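Local coordinates for protein glucanase (Clostridium thermocellum, PDB 5GXX) that probably hydrolyses beta-1,4 linkages within cellulose chains as a cellulosomal family 9 endoglucanase, carrying a cellulose-binding module alongside its catalytic domain, at residues Lys169-Arg179 against Tyr217-Thr225; Ile502-Met513 against Glu546-Ala557. The protein carries 1 engineered substitution. One frame throughout, in Å; residues are numbered along the deposited sequence.

Contact 1: Lys169-Arg179 against Tyr217-Thr225. Engineered in segment 217-225: Thr225 (natural residue Ile).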
loop_
_atom_site.group_PDB
_atom_site.type_symbol
_atom_site.label_atom_id
_atom_site.label_comp_id
_atom_site.label_asym_id
_atom_site.label_seq_id
_atom_site.Cartn_x
_atom_site.Cartn_y
_atom_site.Cartn_z
ATOM N N LYS A 169 -53.570 12.639 13.313
ATOM C CA LYS A 169 -54.663 12.641 12.350
ATOM C C LYS A 169 -54.158 12.853 10.927
ATOM O O LYS A 169 -54.685 12.229 10.003
ATOM C CB LYS A 169 -55.670 13.733 12.698
ATOM C CG LYS A 169 -56.439 13.488 13.979
ATOM C CD LYS A 169 -57.368 14.658 14.280
ATOM C CE LYS A 169 -58.185 14.407 15.530
ATOM N NZ LYS A 169 -59.301 15.402 15.607
ATOM N N LYS A 170 -53.152 13.717 10.763
ATOM C CA LYS A 170 -52.564 13.959 9.446
ATOM C C LYS A 170 -52.033 12.638 8.889
ATOM O O LYS A 170 -52.343 12.234 7.766
ATOM C CB LYS A 170 -51.420 14.980 9.507
ATOM C CG LYS A 170 -51.769 16.458 9.448
ATOM C CD LYS A 170 -50.473 17.256 9.371
ATOM C CE LYS A 170 -50.683 18.748 9.590
ATOM N NZ LYS A 170 -51.327 19.383 8.411
ATOM N N TYR A 171 -51.261 11.939 9.718
ATOM C CA TYR A 171 -50.600 10.721 9.283
ATOM C C TYR A 171 -51.588 9.577 9.063
ATOM O O TYR A 171 -51.474 8.845 8.080
ATOM C CB TYR A 171 -49.487 10.332 10.261
ATOM C CG TYR A 171 -48.324 11.300 10.310
ATOM C CD1 TYR A 171 -48.146 12.299 9.341
ATOM C CD2 TYR A 171 -47.385 11.226 11.331
ATOM C CE1 TYR A 171 -47.056 13.160 9.398
ATOM C CE2 TYR A 171 -46.297 12.083 11.383
ATOM C CZ TYR A 171 -46.141 13.056 10.423
ATOM O OH TYR A 171 -45.067 13.903 10.510
ATOM N N PHE A 172 -52.595 9.466 9.925
ATOM C CA PHE A 172 -53.565 8.402 9.751
ATOM C C PHE A 172 -54.343 8.591 8.454
ATOM O O PHE A 172 -54.554 7.641 7.707
ATOM C CB PHE A 172 -54.528 8.256 10.926
ATOM C CG PHE A 172 -55.626 7.277 10.636
ATOM C CD1 PHE A 172 -55.402 5.904 10.724
ATOM C CD2 PHE A 172 -56.860 7.718 10.199
ATOM C CE1 PHE A 172 -56.409 5.001 10.411
ATOM C CE2 PHE A 172 -57.875 6.821 9.883
ATOM C CZ PHE A 172 -57.649 5.457 9.977
ATOM N N GLU A 173 -54.737 9.828 8.177
ATOM C CA GLU A 173 -55.476 10.074 6.951
ATOM C C GLU A 173 -54.663 9.691 5.716
ATOM O O GLU A 173 -55.226 9.136 4.763
ATOM C CB GLU A 173 -55.955 11.528 6.908
ATOM C CG GLU A 173 -57.108 11.795 7.866
ATOM C CD GLU A 173 -57.276 13.266 8.220
ATOM O OE1 GLU A 173 -56.671 14.135 7.547
ATOM O OE2 GLU A 173 -58.018 13.567 9.184
ATOM N N LEU A 174 -53.367 10.009 5.730
ATOM C CA LEU A 174 -52.462 9.714 4.621
ATOM C C LEU A 174 -52.288 8.213 4.489
ATOM O O LEU A 174 -52.346 7.652 3.402
ATOM C CB LEU A 174 -51.093 10.376 4.809
ATOM C CG LEU A 174 -49.961 9.982 3.849
ATOM C CD1 LEU A 174 -50.327 10.336 2.417
ATOM C CD2 LEU A 174 -48.613 10.598 4.212
ATOM N N ALA A 175 -52.061 7.556 5.615
ATOM C CA ALA A 175 -51.840 6.121 5.593
ATOM C C ALA A 175 -53.071 5.383 5.094
ATOM O O ALA A 175 -52.967 4.425 4.329
ATOM C CB ALA A 175 -51.467 5.647 6.987
ATOM N N ASP A 176 -54.230 5.864 5.531
ATOM C CA ASP A 176 -55.512 5.258 5.200
ATOM C C ASP A 176 -55.944 5.525 3.753
ATOM O O ASP A 176 -56.705 4.754 3.172
ATOM C CB ASP A 176 -56.564 5.764 6.193
ATOM C CG ASP A 176 -57.893 5.039 6.093
ATOM O OD1 ASP A 176 -57.917 3.795 5.960
ATOM O OD2 ASP A 176 -58.926 5.744 6.218
ATOM N N ALA A 177 -55.440 6.603 3.161
ATOM C CA ALA A 177 -55.797 6.948 1.785
ATOM C C ALA A 177 -54.864 6.197 0.835
ATOM O O ALA A 177 -55.283 5.776 -0.243
ATOM C CB ALA A 177 -55.681 8.445 1.584
ATOM N N THR A 178 -53.617 6.000 1.262
ATOM C CA THR A 178 -52.567 5.381 0.452
ATOM C C THR A 178 -52.747 3.866 0.316
ATOM O O THR A 178 -52.509 3.295 -0.750
ATOM C CB THR A 178 -51.168 5.688 1.033
ATOM O OG1 THR A 178 -50.946 7.101 1.079
ATOM C CG2 THR A 178 -50.050 5.054 0.226
ATOM N N ARG A 179 -53.144 3.208 1.404
ATOM C CA ARG A 179 -53.344 1.758 1.414
ATOM C C ARG A 179 -52.329 0.976 0.586
ATOM O O ARG A 179 -52.672 0.114 -0.226
ATOM C CB ARG A 179 -54.788 1.366 1.103
ATOM C CG ARG A 179 -55.679 1.746 2.262
ATOM C CD ARG A 179 -57.146 1.492 2.040
ATOM N NE ARG A 179 -57.908 2.007 3.174
ATOM C CZ ARG A 179 -59.160 1.662 3.447
ATOM N NH1 ARG A 179 -59.788 0.791 2.668
ATOM N NH2 ARG A 179 -59.784 2.173 4.499
ATOM N N TYR A 217 -63.549 6.642 14.088
ATOM C CA TYR A 217 -62.325 5.877 14.316
ATOM C C TYR A 217 -62.639 4.481 14.831
ATOM O O TYR A 217 -61.991 3.549 14.382
ATOM C CB TYR A 217 -61.335 6.583 15.248
ATOM C CG TYR A 217 -60.784 7.892 14.726
ATOM C CD1 TYR A 217 -59.975 7.945 13.595
ATOM C CD2 TYR A 217 -61.042 9.076 15.407
ATOM C CE1 TYR A 217 -59.459 9.154 13.125
ATOM C CE2 TYR A 217 -60.532 10.285 14.956
ATOM C CZ TYR A 217 -59.748 10.322 13.819
ATOM O OH TYR A 217 -59.260 11.537 13.405
ATOM N N LEU A 218 -63.613 4.300 15.723
ATOM C CA LEU A 218 -64.002 2.934 16.114
ATOM C C LEU A 218 -64.566 2.141 14.934
ATOM O O LEU A 218 -64.252 0.961 14.750
ATOM C CB LEU A 218 -64.993 2.904 17.285
ATOM C CG LEU A 218 -65.385 1.532 17.861
ATOM C CD1 LEU A 218 -64.217 0.583 18.071
ATOM C CD2 LEU A 218 -66.157 1.686 19.156
ATOM N N ASP A 219 -65.386 2.790 14.112
ATOM C CA ASP A 219 -65.933 2.120 12.937
ATOM C C ASP A 219 -64.872 1.703 11.936
ATOM O O ASP A 219 -64.930 0.592 11.404
ATOM C CB ASP A 219 -66.968 3.009 12.256
ATOM C CG ASP A 219 -68.292 2.978 12.977
ATOM O OD1 ASP A 219 -68.512 2.022 13.750
ATOM O OD2 ASP A 219 -69.107 3.895 12.769
ATOM N N LYS A 220 -63.916 2.593 11.696
ATOM C CA LYS A 220 -62.737 2.283 10.890
ATOM C C LYS A 220 -61.991 1.070 11.457
ATOM O O LYS A 220 -61.703 0.104 10.746
ATOM C CB LYS A 220 -61.810 3.505 10.827
ATOM C CG LYS A 220 -62.278 4.610 9.889
ATOM C CD LYS A 220 -61.712 4.367 8.499
ATOM C CE LYS A 220 -62.077 5.455 7.501
ATOM N NZ LYS A 220 -61.536 5.013 6.190
ATOM N N ALA A 221 -61.676 1.134 12.745
ATOM C CA ALA A 221 -60.940 0.050 13.405
ATOM C C ALA A 221 -61.615 -1.295 13.151
ATOM O O ALA A 221 -60.981 -2.243 12.667
ATOM C CB ALA A 221 -60.826 0.326 14.903
ATOM N N GLU A 222 -62.913 -1.351 13.441
ATOM C CA GLU A 222 -63.673 -2.592 13.296
ATOM C C GLU A 222 -63.756 -3.074 11.850
ATOM O O GLU A 222 -63.780 -4.280 11.605
ATOM C CB GLU A 222 -65.033 -2.492 13.992
ATOM C CG GLU A 222 -64.880 -2.211 15.482
ATOM C CD GLU A 222 -66.094 -2.557 16.315
ATOM O OE1 GLU A 222 -67.037 -1.728 16.363
ATOM O OE2 GLU A 222 -66.091 -3.642 16.942
ATOM N N SER A 223 -63.696 -2.141 10.903
ATOM C CA SER A 223 -63.681 -2.453 9.476
ATOM C C SER A 223 -62.389 -3.119 8.995
ATOM O O SER A 223 -62.360 -3.757 7.941
ATOM C CB SER A 223 -63.951 -1.183 8.660
ATOM O OG SER A 223 -62.767 -0.463 8.359
ATOM N N TYR A 224 -61.306 -2.964 9.751
ATOM C CA TYR A 224 -60.023 -3.524 9.336
ATOM C C TYR A 224 -59.842 -4.978 9.750
ATOM O O TYR A 224 -59.014 -5.673 9.158
ATOM C CB TYR A 224 -58.846 -2.714 9.890
ATOM C CG TYR A 224 -58.806 -1.263 9.466
ATOM C CD1 TYR A 224 -58.806 -0.899 8.122
ATOM C CD2 TYR A 224 -58.729 -0.255 10.419
ATOM C CE1 TYR A 224 -58.764 0.439 7.742
ATOM C CE2 TYR A 224 -58.680 1.085 10.046
ATOM C CZ TYR A 224 -58.705 1.424 8.709
ATOM O OH TYR A 224 -58.645 2.763 8.355
ATOM N N THR A 225 -60.600 -5.438 10.743
ATOM C CA THR A 225 -60.351 -6.777 11.284
ATOM C C THR A 225 -60.463 -7.918 10.270
ATOM O O THR A 225 -59.633 -8.820 10.288
ATOM C CB THR A 225 -61.129 -7.089 12.588
ATOM O OG1 THR A 225 -62.540 -6.974 12.369
ATOM C CG2 THR A 225 -60.717 -6.134 13.694
HETATM O O HOH W 1 -60.967 14.066 13.839
HETATM O O HOH W 2 -58.190 11.486 10.842
HETATM O O HOH W 3 -62.456 2.218 4.500
#
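Phe172 lies opposite Tyr217 and Asp176 opposite Lys220 across two helices, 169-178 and 217-224, whose axes run in the same general sense at 36° and come no closer than 13.8 Å, a spacing bridged by long side chains. Asp176 carries the polar centre. Its CG is anti to the backbone N (chi1 -171°), which sends the carboxylate across the gap, where OD2 takes Lys220 NZ on its syn lone pair at 2.7 Å. OD1 is gripped twice, from opposite faces of the carboxylate: the Tyr224 hydroxyl donates from well above the plane (OH to OD1, 2.7 Å), and Arg179 NH2 makes a salt bridge at 2.9 Å. The aspartate thus draws the two cations together, Arg179 NH2 standing 3.7 Å from Lys220 NZ. Next to this network Phe172 turns its edge to the same hydroxyl, CZ to Tyr224 OH 3.3 Å. At the other end the Lys169 chain crosses the Tyr217 side chain at about a right angle, its CG, CD and CE passing the hydroxyl, and one water links that hydroxyl to Lys169 NZ while another links it to Glu173 OE2. Within the family 9 domain, helix 198-212 packs against both helices, through Leu208 on Phe172 and Thr212 on Tyr217.

Contact 2: Ile502-Met513 against Glu546-Ala557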
loop_
_atom_site.group_PDB
_atom_site.type_symbol
_atom_site.label_atom_id
_atom_site.label_comp_id
_atom_site.label_asym_id
_atom_site.label_seq_id
_atom_site.Cartn_x
_atom_site.Cartn_y
_atom_site.Cartn_z
ATOM N N ILE A 502 20.933 24.503 14.397
ATOM C CA ILE A 502 20.147 23.279 14.560
ATOM C C ILE A 502 19.057 23.273 13.496
ATOM O O ILE A 502 18.308 24.245 13.401
ATOM C CB ILE A 502 19.494 23.192 15.958
ATOM C CG1 ILE A 502 20.520 23.363 17.093
ATOM C CG2 ILE A 502 18.653 21.917 16.101
ATOM C CD1 ILE A 502 21.798 22.506 17.007
ATOM N N LYS A 503 18.992 22.206 12.702
ATOM C CA LYS A 503 18.072 22.126 11.565
ATOM C C LYS A 503 16.936 21.132 11.828
ATOM O O LYS A 503 17.195 20.010 12.262
ATOM C CB LYS A 503 18.808 21.725 10.281
ATOM C CG LYS A 503 17.978 21.869 9.005
ATOM C CD LYS A 503 18.645 21.250 7.776
ATOM C CE LYS A 503 19.835 22.048 7.253
ATOM N NZ LYS A 503 19.456 23.272 6.494
ATOM N N VAL A 504 15.704 21.557 11.555
ATOM C CA VAL A 504 14.528 20.679 11.620
ATOM C C VAL A 504 14.162 20.235 10.210
ATOM O O VAL A 504 13.985 21.056 9.307
ATOM C CB VAL A 504 13.314 21.399 12.252
ATOM C CG1 VAL A 504 12.135 20.446 12.457
ATOM C CG2 VAL A 504 13.698 22.062 13.574
ATOM N N THR A 505 14.043 18.924 10.031
ATOM C CA THR A 505 13.628 18.385 8.748
ATOM C C THR A 505 12.572 17.314 8.999
ATOM O O THR A 505 12.321 16.915 10.146
ATOM C CB THR A 505 14.802 17.757 7.976
ATOM O OG1 THR A 505 15.389 16.719 8.761
ATOM C CG2 THR A 505 15.867 18.797 7.627
ATOM N N ILE A 506 11.955 16.861 7.910
ATOM C CA ILE A 506 10.867 15.885 7.983
ATOM C C ILE A 506 11.269 14.687 7.136
ATOM O O ILE A 506 11.728 14.855 6.003
ATOM C CB ILE A 506 9.545 16.504 7.485
ATOM C CG1 ILE A 506 9.059 17.563 8.477
ATOM C CG2 ILE A 506 8.433 15.475 7.337
ATOM C CD1 ILE A 506 7.864 18.374 7.998
ATOM N N GLY A 507 11.086 13.496 7.694
ATOM C CA GLY A 507 11.396 12.250 7.010
ATOM C C GLY A 507 10.172 11.494 6.537
ATOM O O GLY A 507 10.311 10.571 5.736
ATOM N N TYR A 508 8.994 11.841 7.064
ATOM C CA TYR A 508 7.714 11.282 6.591
ATOM C C TYR A 508 6.590 12.121 7.179
ATOM O O TYR A 508 6.642 12.521 8.346
ATOM C CB TYR A 508 7.492 9.825 7.015
ATOM C CG TYR A 508 6.096 9.273 6.762
ATOM C CD1 TYR A 508 5.594 9.078 5.473
ATOM C CD2 TYR A 508 5.286 8.919 7.835
ATOM C CE1 TYR A 508 4.312 8.571 5.261
ATOM C CE2 TYR A 508 4.007 8.404 7.644
ATOM C CZ TYR A 508 3.535 8.227 6.353
ATOM O OH TYR A 508 2.284 7.711 6.148
ATOM N N CYS A 509 5.579 12.399 6.365
ATOM C CA CYS A 509 4.379 13.017 6.921
ATOM C C CYS A 509 3.166 12.429 6.218
ATOM O O CYS A 509 3.083 12.389 4.996
ATOM C CB CYS A 509 4.433 14.541 6.920
ATOM S SG CYS A 509 4.118 15.383 5.382
ATOM N N GLU A 510 2.252 11.909 7.029
ATOM C CA GLU A 510 1.135 11.105 6.548
ATOM C C GLU A 510 0.201 11.876 5.622
ATOM O O GLU A 510 -0.179 13.023 5.915
ATOM C CB GLU A 510 0.344 10.619 7.757
ATOM C CG GLU A 510 -0.741 9.655 7.383
ATOM C CD GLU A 510 -1.489 9.129 8.579
ATOM O OE1 GLU A 510 -0.888 9.039 9.671
ATOM O OE2 GLU A 510 -2.669 8.777 8.382
ATOM N N SER A 511 -0.187 11.236 4.521
ATOM C CA SER A 511 -1.056 11.872 3.537
ATOM C C SER A 511 -2.396 12.369 4.096
ATOM O O SER A 511 -3.078 11.647 4.821
ATOM C CB SER A 511 -1.319 10.898 2.389
ATOM O OG SER A 511 -2.062 11.532 1.369
ATOM N N GLY A 512 -2.766 13.585 3.705
ATOM C CA GLY A 512 -4.031 14.214 4.072
ATOM C C GLY A 512 -4.061 14.873 5.435
ATOM O O GLY A 512 -5.119 15.292 5.911
ATOM N N MET A 513 -2.909 14.939 6.091
ATOM C CA MET A 513 -2.811 15.573 7.403
ATOM C C MET A 513 -2.009 16.869 7.267
ATOM O O MET A 513 -0.781 16.869 7.417
ATOM C CB MET A 513 -2.223 14.611 8.441
ATOM C CG MET A 513 -3.015 13.315 8.633
ATOM S SD MET A 513 -4.663 13.619 9.316
ATOM C CE MET A 513 -5.234 11.941 9.638
ATOM N N GLU A 546 -6.505 4.268 9.618
ATOM C CA GLU A 546 -5.668 5.346 9.096
ATOM C C GLU A 546 -5.887 6.646 9.860
ATOM O O GLU A 546 -4.959 7.404 10.101
ATOM C CB GLU A 546 -5.926 5.567 7.598
ATOM C CG GLU A 546 -5.593 4.350 6.732
ATOM C CD GLU A 546 -4.254 3.731 7.080
ATOM O OE1 GLU A 546 -3.232 4.452 7.000
ATOM O OE2 GLU A 546 -4.228 2.530 7.439
ATOM N N GLN A 547 -7.121 6.876 10.291
ATOM C CA GLN A 547 -7.556 8.213 10.686
ATOM C C GLN A 547 -7.369 8.522 12.166
ATOM O O GLN A 547 -7.306 9.700 12.527
ATOM C CB GLN A 547 -9.014 8.427 10.258
ATOM C CG GLN A 547 -9.268 8.210 8.756
ATOM C CD GLN A 547 -9.781 6.826 8.335
ATOM O OE1 GLN A 547 -9.555 5.769 8.962
ATOM N NE2 GLN A 547 -10.460 6.838 7.189
ATOM N N TYR A 548 -7.250 7.503 13.018
ATOM C CA TYR A 548 -7.245 7.756 14.462
ATOM C C TYR A 548 -5.966 8.421 14.970
ATOM O O TYR A 548 -5.948 8.966 16.065
ATOM C CB TYR A 548 -7.554 6.489 15.256
ATOM C CG TYR A 548 -6.387 5.553 15.436
ATOM C CD1 TYR A 548 -5.454 5.754 16.449
ATOM C CD2 TYR A 548 -6.228 4.450 14.606
ATOM C CE1 TYR A 548 -4.397 4.891 16.629
ATOM C CE2 TYR A 548 -5.164 3.577 14.776
ATOM C CZ TYR A 548 -4.256 3.799 15.794
ATOM O OH TYR A 548 -3.201 2.937 15.982
ATOM N N ALA A 549 -4.901 8.393 14.173
ATOM C CA ALA A 549 -3.695 9.118 14.552
ATOM C C ALA A 549 -3.023 9.647 13.293
ATOM O O ALA A 549 -3.126 9.026 12.230
ATOM C CB ALA A 549 -2.740 8.225 15.348
ATOM N N ALA A 550 -2.347 10.784 13.424
ATOM C CA ALA A 550 -1.493 11.273 12.347
ATOM C C ALA A 550 -0.010 11.059 12.658
ATOM O O ALA A 550 0.465 11.447 13.738
ATOM C CB ALA A 550 -1.795 12.739 12.095
ATOM N N GLU A 551 0.703 10.421 11.725
ATOM C CA GLU A 551 2.123 10.115 11.870
ATOM C C GLU A 551 2.993 11.179 11.223
ATOM O O GLU A 551 2.744 11.587 10.086
ATOM C CB GLU A 551 2.455 8.736 11.297
ATOM C CG GLU A 551 3.941 8.394 11.383
ATOM C CD GLU A 551 4.263 6.972 10.955
ATOM O OE1 GLU A 551 3.354 6.114 10.907
ATOM O OE2 GLU A 551 5.448 6.704 10.666
ATOM N N LEU A 552 3.980 11.638 11.987
ATOM C CA LEU A 552 5.036 12.513 11.478
ATOM C C LEU A 552 6.385 11.953 11.936
ATOM O O LEU A 552 6.515 11.482 13.074
ATOM C CB LEU A 552 4.840 13.921 12.059
ATOM C CG LEU A 552 5.829 15.006 11.609
ATOM C CD1 LEU A 552 5.684 15.320 10.144
ATOM C CD2 LEU A 552 5.592 16.278 12.420
ATOM N N GLN A 553 7.389 12.003 11.059
ATOM C CA GLN A 553 8.764 11.696 11.446
ATOM C C GLN A 553 9.532 12.986 11.265
ATOM O O GLN A 553 9.611 13.523 10.161
ATOM C CB GLN A 553 9.367 10.565 10.604
ATOM C CG GLN A 553 8.764 9.198 10.926
ATOM C CD GLN A 553 9.040 8.150 9.874
ATOM O OE1 GLN A 553 10.090 8.159 9.231
ATOM N NE2 GLN A 553 8.102 7.220 9.711
ATOM N N PHE A 554 10.066 13.512 12.360
ATOM C CA PHE A 554 10.836 14.744 12.272
ATOM C C PHE A 554 12.224 14.534 12.840
ATOM O O PHE A 554 12.429 13.702 13.728
ATOM C CB PHE A 554 10.104 15.918 12.935
ATOM C CG PHE A 554 9.795 15.724 14.399
ATOM C CD1 PHE A 554 10.706 16.098 15.372
ATOM C CD2 PHE A 554 8.567 15.210 14.800
ATOM C CE1 PHE A 554 10.414 15.958 16.720
ATOM C CE2 PHE A 554 8.265 15.050 16.147
ATOM C CZ PHE A 554 9.184 15.425 17.114
ATOM N N ARG A 555 13.168 15.277 12.275
ATOM C CA ARG A 555 14.560 15.220 12.699
ATOM C C ARG A 555 15.003 16.607 13.153
ATOM O O ARG A 555 14.709 17.607 12.486
ATOM C CB ARG A 555 15.421 14.743 11.523
ATOM C CG ARG A 555 16.904 14.590 11.838
ATOM C CD ARG A 555 17.730 14.185 10.607
ATOM N NE ARG A 555 17.336 12.865 10.126
ATOM C CZ ARG A 555 18.046 12.124 9.278
ATOM N NH1 ARG A 555 19.209 12.558 8.821
ATOM N NH2 ARG A 555 17.594 10.931 8.907
ATOM N N ILE A 556 15.697 16.654 14.289
ATOM C CA ILE A 556 16.308 17.879 14.801
ATOM C C ILE A 556 17.808 17.596 14.844
ATOM O O ILE A 556 18.243 16.674 15.524
ATOM C CB ILE A 556 15.725 18.221 16.187
ATOM C CG1 ILE A 556 14.196 18.321 16.111
ATOM C CG2 ILE A 556 16.345 19.509 16.737
ATOM C CD1 ILE A 556 13.476 18.100 17.439
ATOM N N ALA A 557 18.587 18.354 14.076
ATOM C CA ALA A 557 19.977 17.973 13.795
ATOM C C ALA A 557 20.952 19.127 13.987
ATOM O O ALA A 557 20.734 20.226 13.486
ATOM C CB ALA A 557 20.113 17.426 12.377
HETATM O O HOH W 4 10.890 7.429 6.689
#
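The Tyr508 ring meets Glu551 at its edge, where Glu551 CG lies in the ring plane, 3.7 Å from Tyr508 CE2, and the carboxylate is turned 74° to the ring. One ring face carries Glu510 N, 3.9 Å above the plane and toward the rim. The Gln553 amide, tilted 47° to the ring, approaches obliquely; its NE2 donates to Glu551 OE2 at 2.9 Å, so the two polar groups hold one another beside the tyrosine. Glu510 pairs with Glu551 in another way: CG anti to the backbone N (chi1 -174°) and an extended chain bring OE1 to Glu551 N, 2.9 Å away, on the anti side of the carboxylate. The Glu546 carboxylate lies near Glu510 OE2, which would probably raise the proton affinity of both. The backbones form an antiparallel pair with a classic beta bulge, in which Gly507 and Tyr508 both face Gln553: Gly507 N reaches Gln553 O at 2.9 Å, and Tyr508 O accepts from Gln553 N at 2.9 Å. Beyond the bulge Arg555 runs alongside Thr505, its guanidinium in a salt bridge with Glu462 and in a cation-pi contact with Phe460. On the apolar side, Leu552 CD1 tucks against Cys509 CB at 3.5 Å, and Ile502 CG2 presses unusually tightly on Ile556 CG2, at 3.4 Å. Ile517 and Ile520 of strand 515-524 cover this side, consistent with the beta-sandwich of a cellulose-binding module. Cys509 SG forms a disulfide with Cys509 of the second subunit, while Thr505 OG1 is hydrogen-bonded to Asp514 of that subunit.

Overall arrangement
Contact 1 and contact 2 belong to the two ends of the elongated chain, on opposite sides of its centre: their centres are 64 Å apart, their nearest atoms about 35 Å, and contact 1 closes along the chain before contact 2 opens. One sits in the helical family 9 catalytic domain, the other in the beta-rich part associated with cellulose binding. Each has a calcium ion in its own neighbourhood, the Tyr224 side chain about 11 Å from one and the Ile556 side chain about 9 Å from the other. They differ in assembly too: residues 502-513 take part in the dimer interface, whereas neither segment of contact 1 touches the second subunit.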